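Local coordinates for hypoxanthine-guanine phosphoribosyltransferase (Thermus thermophilus, PDB 3ACD), which probably catalyses the magnesium-dependent transfer of phosphoribosyl groups from 5-phospho-alpha-D-ribose 1-diphosphate to hypoxanthine or guanine, giving IMP or GMP in purine salvage, at residues P11-V23 and L147-Y159. Sequence-based numbering, arbitrary orientation.
With IMP (inosinic acid), chain B.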
# COMPACT_ATOMS: atom_id res chain seq x y z
N PRO A 11 -1.97 -23.26 12.02
CA PRO A 11 -3.42 -23.52 12.04
C PRO A 11 -4.29 -22.56 11.24
O PRO A 11 -5.41 -22.91 10.87
CB PRO A 11 -3.74 -23.48 13.53
CG PRO A 11 -2.82 -22.41 14.02
CD PRO A 11 -1.51 -22.77 13.33
N VAL A 12 -3.80 -21.35 10.98
CA VAL A 12 -4.57 -20.36 10.24
C VAL A 12 -4.14 -20.28 8.77
O VAL A 12 -2.96 -20.08 8.47
CB VAL A 12 -4.43 -18.96 10.88
CG1 VAL A 12 -5.20 -17.93 10.07
CG2 VAL A 12 -4.95 -19.01 12.31
N GLN A 13 -5.11 -20.44 7.88
CA GLN A 13 -4.87 -20.39 6.44
C GLN A 13 -6.07 -19.71 5.77
O GLN A 13 -7.20 -20.18 5.91
CB GLN A 13 -4.72 -21.81 5.88
CG GLN A 13 -3.69 -22.70 6.59
CD GLN A 13 -2.25 -22.26 6.37
OE1 GLN A 13 -1.92 -21.63 5.36
NE2 GLN A 13 -1.38 -22.60 7.32
N ILE A 14 -5.83 -18.61 5.07
CA ILE A 14 -6.91 -17.90 4.39
C ILE A 14 -6.46 -17.59 2.96
O ILE A 14 -5.49 -16.85 2.76
CB ILE A 14 -7.27 -16.59 5.12
CG1 ILE A 14 -7.40 -16.85 6.62
CG2 ILE A 14 -8.58 -16.04 4.59
CD1 ILE A 14 -7.73 -15.60 7.44
N SER A 15 -7.17 -18.14 1.99
CA SER A 15 -6.81 -17.96 0.58
C SER A 15 -6.99 -16.55 0.05
O SER A 15 -7.75 -15.75 0.59
CB SER A 15 -7.63 -18.91 -0.30
OG SER A 15 -8.99 -18.52 -0.36
N ALA A 16 -6.29 -16.27 -1.05
CA ALA A 16 -6.38 -14.96 -1.69
C ALA A 16 -7.82 -14.72 -2.12
O ALA A 16 -8.31 -13.60 -2.06
CB ALA A 16 -5.45 -14.91 -2.90
N GLU A 17 -8.49 -15.79 -2.54
CA GLU A 17 -9.88 -15.69 -2.98
C GLU A 17 -10.81 -15.33 -1.83
O GLU A 17 -11.70 -14.49 -1.97
CB GLU A 17 -10.33 -17.01 -3.61
CG GLU A 17 -9.54 -17.41 -4.84
CD GLU A 17 -9.99 -18.74 -5.42
OE1 GLU A 17 -9.90 -19.76 -4.70
OE2 GLU A 17 -10.45 -18.76 -6.58
N ALA A 18 -10.61 -15.99 -0.69
CA ALA A 18 -11.44 -15.72 0.49
C ALA A 18 -11.21 -14.29 0.96
O ALA A 18 -12.15 -13.60 1.37
CB ALA A 18 -11.09 -16.71 1.60
N ILE A 19 -9.96 -13.85 0.92
CA ILE A 19 -9.62 -12.50 1.34
C ILE A 19 -10.24 -11.48 0.39
O ILE A 19 -10.81 -10.48 0.82
CB ILE A 19 -8.08 -12.28 1.37
CG1 ILE A 19 -7.45 -13.20 2.42
CG2 ILE A 19 -7.77 -10.82 1.71
CD1 ILE A 19 -5.93 -13.14 2.48
N LYS A 20 -10.14 -11.75 -0.91
CA LYS A 20 -10.70 -10.83 -1.90
C LYS A 20 -12.19 -10.62 -1.68
O LYS A 20 -12.67 -9.48 -1.68
CB LYS A 20 -10.46 -11.37 -3.32
CG LYS A 20 -11.04 -10.47 -4.41
CD LYS A 20 -10.78 -11.02 -5.81
CE LYS A 20 -11.42 -10.14 -6.87
NZ LYS A 20 -11.28 -10.71 -8.24
N LYS A 21 -12.93 -11.71 -1.50
CA LYS A 21 -14.36 -11.63 -1.27
C LYS A 21 -14.72 -10.86 -0.00
O LYS A 21 -15.62 -10.04 -0.01
CB LYS A 21 -14.97 -13.04 -1.20
CG LYS A 21 -15.24 -13.68 -2.55
CD LYS A 21 -16.32 -12.93 -3.31
CE LYS A 21 -16.63 -13.58 -4.65
NZ LYS A 21 -17.13 -14.98 -4.51
N ARG A 22 -14.01 -11.14 1.08
CA ARG A 22 -14.28 -10.46 2.34
C ARG A 22 -13.98 -8.97 2.27
O ARG A 22 -14.76 -8.14 2.75
CB ARG A 22 -13.46 -11.10 3.47
CG ARG A 22 -13.78 -10.56 4.86
CD ARG A 22 -15.27 -10.65 5.16
NE ARG A 22 -15.61 -10.07 6.45
CZ ARG A 22 -16.79 -9.54 6.74
NH1 ARG A 22 -17.75 -9.52 5.83
NH2 ARG A 22 -17.02 -9.02 7.94
N VAL A 23 -12.86 -8.62 1.66
CA VAL A 23 -12.49 -7.21 1.53
C VAL A 23 -13.52 -6.46 0.70
O VAL A 23 -13.88 -5.33 1.02
CB VAL A 23 -11.08 -7.08 0.89
CG1 VAL A 23 -10.76 -5.62 0.60
CG2 VAL A 23 -10.04 -7.66 1.84
N LEU A 147 -14.38 -5.89 10.43
CA LEU A 147 -13.41 -6.95 10.62
C LEU A 147 -13.45 -7.98 9.50
O LEU A 147 -14.51 -8.46 9.12
CB LEU A 147 -13.66 -7.65 11.95
CG LEU A 147 -12.76 -8.85 12.25
CD1 LEU A 147 -11.31 -8.40 12.34
CD2 LEU A 147 -13.20 -9.52 13.55
N GLY A 148 -12.28 -8.31 8.98
CA GLY A 148 -12.22 -9.30 7.93
C GLY A 148 -12.49 -10.68 8.49
O GLY A 148 -13.49 -11.32 8.16
N PHE A 149 -11.60 -11.13 9.37
CA PHE A 149 -11.72 -12.47 9.96
C PHE A 149 -11.29 -12.53 11.42
O PHE A 149 -10.27 -11.94 11.80
CB PHE A 149 -10.84 -13.46 9.19
CG PHE A 149 -11.09 -13.48 7.71
CD1 PHE A 149 -12.05 -14.34 7.16
CD2 PHE A 149 -10.36 -12.66 6.86
CE1 PHE A 149 -12.26 -14.37 5.78
CE2 PHE A 149 -10.57 -12.69 5.48
CZ PHE A 149 -11.52 -13.55 4.94
N GLU A 150 -12.05 -13.25 12.24
CA GLU A 150 -11.66 -13.44 13.63
C GLU A 150 -10.93 -14.77 13.62
O GLU A 150 -11.45 -15.76 13.09
CB GLU A 150 -12.88 -13.51 14.54
CG GLU A 150 -12.52 -13.82 15.99
CD GLU A 150 -13.73 -13.86 16.89
OE1 GLU A 150 -14.22 -12.78 17.27
OE2 GLU A 150 -14.19 -14.98 17.20
N ILE A 151 -9.74 -14.82 14.19
CA ILE A 151 -8.96 -16.05 14.19
C ILE A 151 -8.45 -16.48 15.56
O ILE A 151 -8.46 -15.71 16.51
CB ILE A 151 -7.73 -15.94 13.25
CG1 ILE A 151 -6.79 -14.85 13.76
CG2 ILE A 151 -8.19 -15.61 11.83
CD1 ILE A 151 -5.45 -14.78 13.03
N GLU A 152 -8.01 -17.74 15.63
CA GLU A 152 -7.47 -18.28 16.86
C GLU A 152 -6.08 -17.68 17.07
O GLU A 152 -5.52 -17.05 16.16
CB GLU A 152 -7.36 -19.81 16.77
CG GLU A 152 -6.43 -20.30 15.67
CD GLU A 152 -6.26 -21.81 15.67
OE1 GLU A 152 -5.71 -22.34 16.66
OE2 GLU A 152 -6.67 -22.45 14.69
N ASP A 153 -5.52 -17.89 18.25
CA ASP A 153 -4.20 -17.38 18.58
C ASP A 153 -3.11 -18.10 17.80
O ASP A 153 -2.84 -19.28 18.03
CB ASP A 153 -3.97 -17.53 20.09
CG ASP A 153 -2.60 -17.05 20.52
OD1 ASP A 153 -1.97 -16.26 19.79
OD2 ASP A 153 -2.16 -17.45 21.62
N ALA A 154 -2.49 -17.38 16.87
CA ALA A 154 -1.41 -17.93 16.05
C ALA A 154 -0.67 -16.78 15.37
O ALA A 154 -1.24 -15.71 15.16
CB ALA A 154 -1.99 -18.87 14.99
N TYR A 155 0.61 -16.99 15.05
CA TYR A 155 1.36 -15.94 14.37
C TYR A 155 1.11 -16.10 12.88
O TYR A 155 1.52 -17.10 12.28
CB TYR A 155 2.86 -16.05 14.63
CG TYR A 155 3.60 -14.84 14.07
CD1 TYR A 155 3.64 -13.64 14.78
CD2 TYR A 155 4.16 -14.87 12.79
CE1 TYR A 155 4.21 -12.50 14.24
CE2 TYR A 155 4.74 -13.73 12.23
CZ TYR A 155 4.76 -12.55 12.96
OH TYR A 155 5.28 -11.40 12.42
N VAL A 156 0.44 -15.12 12.29
CA VAL A 156 0.13 -15.16 10.88
C VAL A 156 1.03 -14.24 10.07
O VAL A 156 1.68 -13.34 10.61
CB VAL A 156 -1.35 -14.76 10.62
CG1 VAL A 156 -2.28 -15.72 11.35
CG2 VAL A 156 -1.59 -13.33 11.10
N TYR A 157 1.08 -14.47 8.76
CA TYR A 157 1.89 -13.63 7.88
C TYR A 157 1.37 -13.75 6.46
O TYR A 157 0.54 -14.61 6.16
CB TYR A 157 3.37 -14.01 7.99
CG TYR A 157 3.71 -15.43 7.61
CD1 TYR A 157 4.13 -15.74 6.31
CD2 TYR A 157 3.64 -16.46 8.54
CE1 TYR A 157 4.46 -17.05 5.96
CE2 TYR A 157 3.96 -17.77 8.20
CZ TYR A 157 4.37 -18.06 6.91
OH TYR A 157 4.69 -19.36 6.57
N GLY A 158 1.85 -12.86 5.60
CA GLY A 158 1.41 -12.83 4.21
C GLY A 158 0.43 -11.68 4.04
O GLY A 158 -0.02 -11.09 5.02
N TYR A 159 0.10 -11.36 2.79
CA TYR A 159 -0.85 -10.28 2.50
C TYR A 159 -0.49 -9.00 3.27
O TYR A 159 -1.35 -8.38 3.89
CB TYR A 159 -2.27 -10.74 2.86
CG TYR A 159 -3.39 -9.89 2.28
CD1 TYR A 159 -3.77 -10.01 0.94
CD2 TYR A 159 -4.06 -8.96 3.07
CE1 TYR A 159 -4.80 -9.22 0.41
CE2 TYR A 159 -5.08 -8.17 2.55
CZ TYR A 159 -5.45 -8.30 1.22
OH TYR A 159 -6.45 -7.49 0.72
P IMP B . -1.16 -5.33 19.20
O1P IMP B . -0.78 -6.38 20.17
O2P IMP B . -0.77 -3.89 19.78
O3P IMP B . -2.75 -5.41 18.93
O5' IMP B . -0.36 -5.62 17.82
C5' IMP B . 0.03 -4.52 17.00
C4' IMP B . 0.82 -4.99 15.78
O4' IMP B . 1.49 -6.26 16.04
C3' IMP B . -0.13 -5.32 14.61
O3' IMP B . -0.53 -4.14 13.90
C2' IMP B . 0.78 -6.21 13.75
O2' IMP B . 1.63 -5.43 12.90
C1' IMP B . 1.61 -6.97 14.79
N9 IMP B . 1.10 -8.36 14.91
C8 IMP B . 0.33 -8.88 15.92
N7 IMP B . 0.06 -10.14 15.68
C5 IMP B . 0.63 -10.49 14.51
C6 IMP B . 0.70 -11.70 13.74
O6 IMP B . 0.13 -12.71 14.12
N1 IMP B . 1.40 -11.68 12.56
C2 IMP B . 2.03 -10.54 12.12
N3 IMP B . 1.98 -9.43 12.82
C4 IMP B . 1.31 -9.35 14.00
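Phe149 is held between Ile14 and Arg22 where the N-terminal arm and helix 16-33 of this type I phosphoribosyltransferase fold pack on strand 146-150 and the chain following it through strand 156-157 to Tyr159, which carries part of the IMP pocket. Two CH-pi contacts define the sandwich: Ile14 CG2 lies 4.1 Å from the Phe149 ring centroid, and Arg22 CG sits over the opposite face. Ala18 O meets the ring edge in plane. With CG anti to the backbone N (chi1 -174°) and a bend at chi2 (54°), Arg22 carries its guanidinium past the ring to the strand. There NE donates to Gly148 O (3.0 Å) on a lone pair in the carbonyl plane, and NH2 to Leu147 O (2.8 Å), while NH1 pairs with Glu25. A leucine in place of Arg22 would probably leave both carbonyls without these donors and Glu25 without this charge partner. Ile19 CG2 rests on one face of Tyr159, 3.8 Å from the ring centroid; the Tyr159 hydroxyl bonds to Asp54. Val12 CG1 packs on Val156 CG1 (3.9 Å), so Val12 stands in the second shell behind a base-binding residue. Val156 reads the hypoxanthine edge through its backbone: N donates to IMP O6 (3.0 Å), and O accepts from IMP N1 (2.6 Å).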